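Local structure of Exo-arabinanase (Penicillium chrysogenum, 3A72) at residues Y164-R169 / Q176-Q181; E194-P199 / Y218-E223. The protein hydrolyses alpha-1,5-linked L-arabinan, probably working from the chain ends, and is captured here with arabinobiose bound. All coordinates share one frame; numbering follows the deposited sequence.

Contact 1 of 2, residues Y164-R169 / Q176-Q181; sequences YYSDQR and QTMVHQ. With AHR (alpha-L-arabinofuranose), chain B.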
ATOM      1  N   TYR A 164      -3.176  -8.883  -3.669  1.00  4.71           N
ATOM      2  CA  TYR A 164      -3.716  -9.030  -2.303  1.00  4.57           C
ATOM      3  C   TYR A 164      -4.661  -7.881  -2.047  1.00  4.66           C
ATOM      4  O   TYR A 164      -4.380  -6.747  -2.443  1.00  5.64           O
ATOM      5  CB  TYR A 164      -2.599  -8.991  -1.283  1.00  5.03           C
ATOM      6  CG  TYR A 164      -1.459  -9.984  -1.457  1.00  4.82           C
ATOM      7  CD1 TYR A 164      -1.503 -11.255  -0.923  1.00  4.88           C
ATOM      8  CD2 TYR A 164      -0.302  -9.595  -2.172  1.00  5.60           C
ATOM      9  CE1 TYR A 164      -0.443 -12.131  -1.092  1.00  5.05           C
ATOM     10  CE2 TYR A 164       0.752 -10.453  -2.322  1.00  5.40           C
ATOM     11  CZ  TYR A 164       0.691 -11.736  -1.787  1.00  5.41           C
ATOM     12  OH  TYR A 164       1.778 -12.550  -1.950  1.00  6.85           O
ATOM     13  N   TYR A 165      -5.756  -8.123  -1.321  1.00  4.30           N
ATOM     14  CA  TYR A 165      -6.701  -7.032  -1.003  1.00  4.16           C
ATOM     15  C   TYR A 165      -7.541  -7.459   0.172  1.00  3.97           C
ATOM     16  O   TYR A 165      -7.541  -8.605   0.619  1.00  5.09           O
ATOM     17  CB  TYR A 165      -7.517  -6.608  -2.224  1.00  4.50           C
ATOM     18  CG  TYR A 165      -8.361  -7.682  -2.876  1.00  4.36           C
ATOM     19  CD1 TYR A 165      -9.695  -7.831  -2.528  1.00  4.77           C
ATOM     20  CD2 TYR A 165      -7.855  -8.542  -3.846  1.00  5.06           C
ATOM     21  CE1 TYR A 165     -10.470  -8.801  -3.128  1.00  4.79           C
ATOM     22  CE2 TYR A 165      -8.625  -9.487  -4.450  1.00  5.22           C
ATOM     23  CZ  TYR A 165      -9.927  -9.624  -4.093  1.00  4.78           C
ATOM     24  OH  TYR A 165     -10.697 -10.611  -4.680  1.00  5.70           O
ATOM     25  N   SER A 166      -8.259  -6.466   0.739  1.00  4.02           N
ATOM     26  CA  SER A 166      -9.188  -6.677   1.818  1.00  3.94           C
ATOM     27  C   SER A 166     -10.593  -6.934   1.264  1.00  4.01           C
ATOM     28  O   SER A 166     -10.972  -6.279   0.282  1.00  4.76           O
ATOM     29  CB  SER A 166      -9.223  -5.487   2.757  1.00  4.56           C
ATOM     30  OG  SER A 166      -7.926  -5.118   3.185  1.00  5.25           O
ATOM     31  N   ASP A 167     -11.340  -7.840   1.883  1.00  4.44           N
ATOM     32  CA  ASP A 167     -12.575  -8.334   1.301  1.00  4.52           C
ATOM     33  C   ASP A 167     -13.656  -8.413   2.346  1.00  4.18           C
ATOM     34  O   ASP A 167     -13.468  -9.106   3.365  1.00  5.23           O
ATOM     35  CB  ASP A 167     -12.316  -9.704   0.694  1.00  5.03           C
ATOM     36  CG  ASP A 167     -13.395 -10.255  -0.178  1.00  5.90           C
ATOM     37  OD1 ASP A 167     -14.423  -9.550  -0.381  1.00  5.85           O
ATOM     38  OD2 ASP A 167     -13.225 -11.374  -0.709  1.00  7.97           O
ATOM     39  N   GLN A 168     -14.793  -7.776   2.139  1.00  4.58           N
ATOM     40  CA  GLN A 168     -15.943  -7.908   2.978  1.00  4.37           C
ATOM     41  C   GLN A 168     -17.054  -8.772   2.350  1.00  4.81           C
ATOM     42  O   GLN A 168     -18.143  -8.896   2.938  1.00  5.73           O
ATOM     43  CB  GLN A 168     -16.526  -6.544   3.363  1.00  4.76           C
ATOM     44  CG  GLN A 168     -15.605  -5.753   4.309  1.00  4.96           C
ATOM     45  CD  GLN A 168     -16.253  -4.533   4.878  1.00  5.02           C
ATOM     46  OE1 GLN A 168     -17.475  -4.560   5.326  1.00  8.22           O
ATOM     47  NE2 GLN A 168     -15.573  -3.500   5.020  1.00  3.71           N
ATOM     48  N   ARG A 169     -16.810  -9.395   1.201  1.00  5.01           N
ATOM     49  CA  ARG A 169     -17.890 -10.076   0.516  1.00  5.56           C
ATOM     50  C   ARG A 169     -18.365 -11.353   1.227  1.00  7.27           C
ATOM     51  O   ARG A 169     -19.515 -11.751   1.040  1.00  9.62           O
ATOM     52  CB  ARG A 169     -17.515 -10.383  -0.935  1.00  5.50           C
ATOM     53  CG  ARG A 169     -17.406  -9.176  -1.798  1.00  5.63           C
ATOM     54  CD  ARG A 169     -16.780  -9.377  -3.162  1.00  6.21           C
ATOM     55  NE  ARG A 169     -15.434  -9.915  -2.985  1.00  5.82           N
ATOM     56  CZ  ARG A 169     -14.619 -10.226  -3.966  1.00  6.05           C
ATOM     57  NH1 ARG A 169     -14.889  -9.978  -5.228  1.00  6.96           N
ATOM     58  NH2 ARG A 169     -13.532 -10.843  -3.602  1.00  6.41           N
ATOM     59  N   GLN A 176     -14.544  -8.779   7.993  1.00  5.51           N
ATOM     60  CA  GLN A 176     -13.633  -8.558   6.877  1.00  4.66           C
ATOM     61  C   GLN A 176     -12.614  -9.687   6.880  1.00  4.67           C
ATOM     62  O   GLN A 176     -12.255 -10.187   7.946  1.00  5.29           O
ATOM     63  CB  GLN A 176     -12.985  -7.182   6.920  1.00  4.78           C
ATOM     64  CG  GLN A 176     -12.183  -6.818   5.676  1.00  4.67           C
ATOM     65  CD  GLN A 176     -11.683  -5.396   5.724  1.00  4.29           C
ATOM     66  OE1 GLN A 176     -10.582  -5.155   6.360  1.00  6.85           O
ATOM     67  NE2 GLN A 176     -12.347  -4.501   5.142  1.00  3.17           N
ATOM     68  N   THR A 177     -12.098 -10.020   5.708  1.00  4.71           N
ATOM     69  CA  THR A 177     -10.954 -10.908   5.528  1.00  4.65           C
ATOM     70  C   THR A 177      -9.933 -10.240   4.662  1.00  4.55           C
ATOM     71  O   THR A 177     -10.166  -9.156   4.095  1.00  4.90           O
ATOM     72  CB  THR A 177     -11.369 -12.256   4.896  1.00  5.45           C
ATOM     73  OG1 THR A 177     -11.728 -11.988   3.551  1.00  6.18           O
ATOM     74  CG2 THR A 177     -12.499 -12.896   5.691  1.00  6.34           C
ATOM     75  N   MET A 178      -8.773 -10.887   4.460  1.00  4.42           N
ATOM     76  CA  MET A 178      -7.888 -10.499   3.372  1.00  4.03           C
ATOM     77  C   MET A 178      -7.669 -11.725   2.480  1.00  4.21           C
ATOM     78  O   MET A 178      -7.616 -12.883   2.964  1.00  4.98           O
ATOM     79  CB  MET A 178      -6.560  -9.959   3.851  1.00  4.70           C
ATOM     80  CG  MET A 178      -6.747  -8.653   4.638  1.00  5.31           C
ATOM     81  SD  MET A 178      -5.235  -8.046   5.410  1.00  5.24           S
ATOM     82  CE  MET A 178      -4.886  -9.434   6.465  1.00  5.54           C
ATOM     83  N   VAL A 179      -7.573 -11.478   1.215  1.00  4.23           N
ATOM     84  CA  VAL A 179      -7.585 -12.465   0.133  1.00  4.31           C
ATOM     85  C   VAL A 179      -6.580 -12.100  -0.922  1.00  4.48           C
ATOM     86  O   VAL A 179      -5.995 -10.993  -0.932  1.00  4.58           O
ATOM     87  CB  VAL A 179      -9.003 -12.560  -0.487  1.00  4.62           C
ATOM     88  CG1 VAL A 179     -10.062 -12.824   0.569  1.00  5.55           C
ATOM     89  CG2 VAL A 179      -9.327 -11.329  -1.275  1.00  4.95           C
ATOM     90  N   HIS A 180      -6.448 -12.975  -1.923  1.00  4.36           N
ATOM     91  CA  HIS A 180      -5.754 -12.589  -3.134  1.00  4.81           C
ATOM     92  C   HIS A 180      -6.367 -13.304  -4.341  1.00  4.97           C
ATOM     93  O   HIS A 180      -7.066 -14.313  -4.210  1.00  5.44           O
ATOM     94  CB  HIS A 180      -4.202 -12.838  -3.109  1.00  5.38           C
ATOM     95  CG  HIS A 180      -3.863 -14.283  -3.080  1.00  5.26           C
ATOM     96  ND1 HIS A 180      -3.696 -15.187  -4.076  1.00  7.62           N
ATOM     97  CD2 HIS A 180      -3.609 -14.943  -1.934  1.00  4.24           C
ATOM     98  CE1 HIS A 180      -3.366 -16.390  -3.512  1.00  4.59           C
ATOM     99  NE2 HIS A 180      -3.316 -16.232  -2.188  1.00  8.50           N
ATOM    100  N   GLN A 181      -6.042 -12.779  -5.517  1.00  5.05           N
ATOM    101  CA  GLN A 181      -6.234 -13.456  -6.788  1.00  5.07           C
ATOM    102  C   GLN A 181      -4.935 -13.376  -7.565  1.00  5.54           C
ATOM    103  O   GLN A 181      -4.117 -12.461  -7.372  1.00  5.80           O
ATOM    104  CB  GLN A 181      -7.393 -12.885  -7.575  1.00  5.20           C
ATOM    105  CG  GLN A 181      -8.741 -13.086  -6.898  1.00  5.78           C
ATOM    106  CD  GLN A 181      -9.893 -12.466  -7.618  1.00  5.88           C
ATOM    107  OE1 GLN A 181     -10.357 -12.991  -8.716  1.00  9.54           O
ATOM    108  NE2 GLN A 181     -10.387 -11.417  -7.122  1.00  3.96           N
TER
HETATM  109  O5  AHR B   1     -11.867   2.541   4.946  1.00  4.41           O
HETATM  110  C5  AHR B   1     -11.642   1.158   4.520  1.00  4.63           C
HETATM  111  C4  AHR B   1     -11.174   0.371   5.712  1.00  4.71           C
HETATM  112  O4  AHR B   1      -9.856   0.822   6.054  1.00  4.82           O
HETATM  113  C3  AHR B   1     -11.041  -1.119   5.421  1.00  4.55           C
HETATM  114  O3  AHR B   1     -12.289  -1.779   5.698  1.00  4.87           O
HETATM  115  C2  AHR B   1      -9.918  -1.541   6.399  1.00  4.67           C
HETATM  116  O2  AHR B   1      -9.105  -2.602   5.899  1.00  4.52           O
HETATM  117  C1  AHR B   1      -9.129  -0.257   6.651  1.00  4.63           C
HETATM  118  O1  AHR B   1      -9.102   0.051   8.075  1.00  5.43           O
HETATM  119  O   HOH W   1     -13.213 -11.211  -7.254  1.00  6.33           O
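Val-179 lays one methyl over the face of the Tyr-165 ring: CG2 sits 3.5 Å from the ring centroid, a CH-pi contact offset toward the rim. Its other methyl, CG1, lies 3.7 Å from Asp-167 OD2. Chi1 of 59° places the Tyr-165 ring between its backbone N and carbonyl carbon, carrying the hydroxyl across to the partner strand. There OH accepts a short, bent hydrogen bond from Gln-181 NE2 at 2.6 Å. Arg-169 NH2 bonds weakly to the same oxygen, near the ring plane. Asp-167 helps place Arg-169, which grips it side-on through NE to OD1 (2.8 Å) and NH2 to OD2 (3.0 Å); the arginine's backbone N closes an Asx turn on OD1, on the face of the carboxylate opposite to NE. Tyr-165 and Val-179 exchange two backbone hydrogen bonds, as do Asp-167 and Thr-177. On the other face, Tyr-164 and His-180 run side by side. Ser-166, whose OG bonds to Glu-151, helps Gln-168 and Gln-176 line the arabinobiose pocket at this end of the hairpin. The inner strands of this blade of the beta-propeller lie between strands 149-157 and 193-196, while strand 204-212 of the next blade packs against Tyr-164, Ser-166 and Met-178.

Contact 2 of 2, residues E194-P199 / Y218-E223; sequences EDVTYP and YFYVYE. With AHR (alpha-L-arabinofuranose), chain B.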
ATOM      1  N   GLU A 194      -8.681 -17.156   0.216  1.00  6.02           N
ATOM      2  CA  GLU A 194      -8.662 -16.537   1.541  1.00  6.25           C
ATOM      3  C   GLU A 194      -7.296 -16.662   2.182  1.00  6.47           C
ATOM      4  O   GLU A 194      -6.746 -17.757   2.288  1.00 10.64           O
ATOM      5  CB  GLU A 194      -9.714 -17.194   2.437  1.00  9.03           C
ATOM      6  CG  GLU A 194     -11.108 -17.092   1.883  1.00 10.78           C
ATOM      7  CD  GLU A 194     -11.687 -15.734   2.042  1.00 11.85           C
ATOM      8  OE1 GLU A 194     -11.298 -14.860   2.830  1.00 11.84           O
ATOM      9  OE2 GLU A 194     -12.753 -15.534   1.390  1.00 26.22           O
ATOM     10  N   ASP A 195      -6.727 -15.569   2.587  1.00  5.45           N
ATOM     11  CA  ASP A 195      -5.411 -15.541   3.222  1.00  5.59           C
ATOM     12  C   ASP A 195      -5.500 -15.390   4.744  1.00  6.27           C
ATOM     13  O   ASP A 195      -4.823 -16.118   5.467  1.00  8.12           O
ATOM     14  CB  ASP A 195      -4.593 -14.405   2.600  1.00  5.98           C
ATOM     15  CG  ASP A 195      -4.125 -14.708   1.223  1.00  5.94           C
ATOM     16  OD1 ASP A 195      -3.951 -15.904   0.869  1.00  7.08           O
ATOM     17  OD2 ASP A 195      -3.881 -13.716   0.455  1.00  6.49           O
ATOM     18  N   VAL A 196      -6.282 -14.406   5.193  1.00  5.26           N
ATOM     19  CA  VAL A 196      -6.378 -14.125   6.607  1.00  5.36           C
ATOM     20  C   VAL A 196      -7.870 -14.055   6.978  1.00  5.28           C
ATOM     21  O   VAL A 196      -8.589 -13.149   6.514  1.00  5.52           O
ATOM     22  CB  VAL A 196      -5.640 -12.853   7.027  1.00  5.29           C
ATOM     23  CG1 VAL A 196      -5.862 -12.596   8.516  1.00  6.03           C
ATOM     24  CG2 VAL A 196      -4.163 -12.946   6.698  1.00  5.97           C
ATOM     25  N   THR A 197      -8.310 -15.018   7.773  1.00  5.62           N
ATOM     26  CA  THR A 197      -9.643 -15.079   8.337  1.00  5.99           C
ATOM     27  C   THR A 197      -9.535 -15.402   9.812  1.00  6.24           C
ATOM     28  O   THR A 197      -8.603 -16.109  10.227  1.00  7.30           O
ATOM     29  CB  THR A 197     -10.541 -16.120   7.654  1.00  7.91           C
ATOM     30  OG1 THR A 197     -10.124 -17.404   8.015  1.00 14.42           O
ATOM     31  CG2 THR A 197     -10.499 -16.027   6.126  1.00  7.75           C
ATOM     32  N   TYR A 198     -10.506 -14.922  10.575  1.00  6.46           N
ATOM     33  CA  TYR A 198     -10.574 -15.196  12.043  1.00  6.73           C
ATOM     34  C   TYR A 198     -11.981 -15.631  12.404  1.00  7.51           C
ATOM     35  O   TYR A 198     -12.971 -15.219  11.788  1.00  8.62           O
ATOM     36  CB  TYR A 198     -10.145 -13.931  12.847  1.00  7.04           C
ATOM     37  CG  TYR A 198      -8.671 -13.682  12.743  1.00  6.57           C
ATOM     38  CD1 TYR A 198      -7.775 -14.490  13.442  1.00  8.24           C
ATOM     39  CD2 TYR A 198      -8.109 -12.695  11.951  1.00  6.76           C
ATOM     40  CE1 TYR A 198      -6.415 -14.317  13.350  1.00  6.96           C
ATOM     41  CE2 TYR A 198      -6.765 -12.516  11.859  1.00  5.89           C
ATOM     42  CZ  TYR A 198      -5.916 -13.309  12.575  1.00  6.03           C
ATOM     43  OH  TYR A 198      -4.562 -13.106  12.448  1.00  6.58           O
ATOM     44  N   PRO A 199     -12.074 -16.451  13.462  1.00  7.95           N
ATOM     45  CA  PRO A 199     -13.373 -17.023  13.830  1.00  9.60           C
ATOM     46  C   PRO A 199     -14.272 -16.168  14.655  1.00  9.16           C
ATOM     47  O   PRO A 199     -15.343 -16.631  15.010  1.00 15.01           O
ATOM     48  CB  PRO A 199     -12.937 -18.273  14.616  1.00 10.52           C
ATOM     49  CG  PRO A 199     -11.627 -17.868  15.240  1.00 11.16           C
ATOM     50  CD  PRO A 199     -10.951 -17.064  14.189  1.00  9.14           C
ATOM     51  N   TYR A 218       8.554 -14.354   2.626  1.00  5.09           N
ATOM     52  CA  TYR A 218       7.761 -13.151   2.417  1.00  5.01           C
ATOM     53  C   TYR A 218       7.201 -12.730   3.748  1.00  5.05           C
ATOM     54  O   TYR A 218       6.662 -13.545   4.515  1.00  5.86           O
ATOM     55  CB  TYR A 218       6.623 -13.382   1.418  1.00  5.65           C
ATOM     56  CG  TYR A 218       7.107 -13.678   0.020  1.00  5.81           C
ATOM     57  CD1 TYR A 218       7.127 -12.685  -0.963  1.00  6.02           C
ATOM     58  CD2 TYR A 218       7.565 -14.956  -0.334  1.00  6.53           C
ATOM     59  CE1 TYR A 218       7.561 -12.964  -2.251  1.00  7.02           C
ATOM     60  CE2 TYR A 218       8.004 -15.213  -1.618  1.00  7.57           C
ATOM     61  CZ  TYR A 218       8.016 -14.246  -2.576  1.00  7.67           C
ATOM     62  OH  TYR A 218       8.452 -14.524  -3.842  1.00  9.89           O
ATOM     63  N   PHE A 219       7.330 -11.424   4.024  1.00  4.85           N
ATOM     64  CA  PHE A 219       6.808 -10.743   5.216  1.00  4.50           C
ATOM     65  C   PHE A 219       5.501 -10.057   4.839  1.00  4.11           C
ATOM     66  O   PHE A 219       5.509  -9.103   4.062  1.00  4.83           O
ATOM     67  CB  PHE A 219       7.860  -9.764   5.713  1.00  5.05           C
ATOM     68  CG  PHE A 219       7.526  -8.965   6.920  1.00  4.52           C
ATOM     69  CD1 PHE A 219       7.850  -9.467   8.188  1.00  5.45           C
ATOM     70  CD2 PHE A 219       6.895  -7.735   6.864  1.00  4.92           C
ATOM     71  CE1 PHE A 219       7.530  -8.748   9.314  1.00  5.42           C
ATOM     72  CE2 PHE A 219       6.596  -7.009   8.001  1.00  4.87           C
ATOM     73  CZ  PHE A 219       6.919  -7.517   9.235  1.00  5.07           C
ATOM     74  N   TYR A 220       4.414 -10.601   5.333  1.00  4.32           N
ATOM     75  CA  TYR A 220       3.039 -10.154   5.057  1.00  4.28           C
ATOM     76  C   TYR A 220       2.544  -9.432   6.281  1.00  3.81           C
ATOM     77  O   TYR A 220       2.344 -10.102   7.321  1.00  4.78           O
ATOM     78  CB  TYR A 220       2.218 -11.383   4.685  1.00  4.61           C
ATOM     79  CG  TYR A 220       0.743 -11.208   4.437  1.00  4.25           C
ATOM     80  CD1 TYR A 220       0.222 -11.268   3.137  1.00  4.75           C
ATOM     81  CD2 TYR A 220      -0.159 -11.020   5.458  1.00  4.77           C
ATOM     82  CE1 TYR A 220      -1.139 -11.113   2.910  1.00  4.64           C
ATOM     83  CE2 TYR A 220      -1.504 -10.875   5.242  1.00  4.99           C
ATOM     84  CZ  TYR A 220      -1.999 -10.926   3.973  1.00  4.83           C
ATOM     85  OH  TYR A 220      -3.354 -10.806   3.826  1.00  5.50           O
ATOM     86  N   VAL A 221       2.343  -8.134   6.235  1.00  4.17           N
ATOM     87  CA  VAL A 221       1.949  -7.334   7.381  1.00  4.20           C
ATOM     88  C   VAL A 221       0.533  -6.804   7.135  1.00  3.93           C
ATOM     89  O   VAL A 221       0.100  -6.553   6.015  1.00  4.20           O
ATOM     90  CB  VAL A 221       2.969  -6.215   7.648  1.00  4.75           C
ATOM     91  CG1 VAL A 221       2.938  -5.104   6.604  1.00  5.25           C
ATOM     92  CG2 VAL A 221       2.842  -5.634   9.066  1.00  5.29           C
ATOM     93  N   TYR A 222      -0.184  -6.628   8.259  1.00  4.09           N
ATOM     94  CA  TYR A 222      -1.569  -6.176   8.213  1.00  4.12           C
ATOM     95  C   TYR A 222      -1.935  -5.554   9.547  1.00  4.46           C
ATOM     96  O   TYR A 222      -1.253  -5.730  10.557  1.00  4.55           O
ATOM     97  CB  TYR A 222      -2.482  -7.334   7.911  1.00  4.29           C
ATOM     98  CG  TYR A 222      -2.475  -8.562   8.800  1.00  4.33           C
ATOM     99  CD1 TYR A 222      -3.467  -8.799   9.729  1.00  4.53           C
ATOM    100  CD2 TYR A 222      -1.476  -9.512   8.653  1.00  5.04           C
ATOM    101  CE1 TYR A 222      -3.469  -9.945  10.519  1.00  4.65           C
ATOM    102  CE2 TYR A 222      -1.495 -10.683   9.402  1.00  4.73           C
ATOM    103  CZ  TYR A 222      -2.478 -10.896  10.329  1.00  4.81           C
ATOM    104  OH  TYR A 222      -2.464 -12.087  11.035  1.00  5.78           O
ATOM    105  N   GLU A 223      -3.044  -4.774   9.536  1.00  4.14           N
ATOM    106  CA  GLU A 223      -3.677  -4.374  10.788  1.00  4.35           C
ATOM    107  C   GLU A 223      -4.658  -5.456  11.173  1.00  4.25           C
ATOM    108  O   GLU A 223      -5.414  -5.969  10.329  1.00  5.01           O
ATOM    109  CB  GLU A 223      -4.360  -2.997  10.694  1.00  4.23           C
ATOM    110  CG  GLU A 223      -5.536  -2.957   9.710  1.00  4.80           C
ATOM    111  CD  GLU A 223      -6.252  -1.627   9.629  1.00  4.68           C
ATOM    112  OE1 GLU A 223      -5.668  -0.562  10.024  1.00  4.81           O
ATOM    113  OE2 GLU A 223      -7.417  -1.659   9.147  1.00  4.89           O
TER
HETATM  114  O5  AHR B   1     -11.867   2.541   4.946  1.00  4.41           O
HETATM  115  C5  AHR B   1     -11.642   1.158   4.520  1.00  4.63           C
HETATM  116  C4  AHR B   1     -11.174   0.371   5.712  1.00  4.71           C
HETATM  117  O4  AHR B   1      -9.856   0.822   6.054  1.00  4.82           O
HETATM  118  C3  AHR B   1     -11.041  -1.119   5.421  1.00  4.55           C
HETATM  119  O3  AHR B   1     -12.289  -1.779   5.698  1.00  4.87           O
HETATM  120  C2  AHR B   1      -9.918  -1.541   6.399  1.00  4.67           C
HETATM  121  O2  AHR B   1      -9.105  -2.602   5.899  1.00  4.52           O
HETATM  122  C1  AHR B   1      -9.129  -0.257   6.651  1.00  4.63           C
HETATM  123  O1  AHR B   1      -9.102   0.051   8.075  1.00  5.43           O
HETATM  124  O   HOH W   2      -4.188 -11.187   1.270  1.00  5.65           O
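Two adjacent blades of the six-bladed beta-propeller meet here: Val-196, on the outermost strand of one sheet, packs against Tyr-220 and Tyr-222 on the second strand of the next. The short strand segments pass with axes 10.3 Å apart and at 73°, so the joint is made by side chains. A classic beta bulge, in which Asp-195 and Val-196 both sit opposite Met-178, turns both of their side chains toward the neighbouring blade. With CG1 of Val-196 anti to its backbone N (chi1 177°), both methyls meet the tyrosines. CG2 reaches Tyr-220 CE2 at 3.7 Å, the two side chains passing alongside and pointing opposite ways, and also lies over a face of the Tyr-222 ring, while CG1 stands 4.1 Å from Tyr-222 CE1. Polar links lie on either side of this apolar contact. Asp-195 OD2 takes a hydrogen bond at 2.7 Å from a water that also bonds to Tyr-220 OH, near the plane of that ring. Tyr-198 and Tyr-222 reach toward each other from their two blades, and their OH atoms share a hydrogen bond of 2.7 Å, each oxygen close to the plane of the other's ring. Tyr-198 is steadied by stacking on Tyr-224. Glu-223, next along the strand, belongs to the sugar pocket: its OE2 accepts a 2.6 Å hydrogen bond from O1 of the bound arabinofuranose, and its OE1 is held by the backbone N of Ser-267. Arg-240 completes the phenol pair, giving NH2 to Tyr-198 OH and NE to Tyr-222 OH. Each hydroxyl thus has two partners, and the guanidinium, by donating to both oxygens, holds the pair in place. The blades are therefore joined by directed phenol and water bonds around a small apolar contact.

Overall arrangement
Contact 1 works within a blade, and contact 2 between that blade and the next; both are buried. The link is strand 177-183, whose outer neighbour 193-196 carries contact 2: the backbone O of Met-178 probably accepts from Asp-195 N, and Thr-177 OG1 probably bonds to Glu-194 OE1. Their centres lie about 9 Å apart. Contact 1 is held by a regular ladder of backbone bonds and buries 580 Å², with its salt bridge inside a single segment. Contact 2 has no backbone bond between its segments and buries 204 Å², relying on tyrosine hydroxyls, a water and a valine. Both reach the same arabinofuranose, through Ser-166, Gln-168 and Gln-176 in one and Glu-223 in the other.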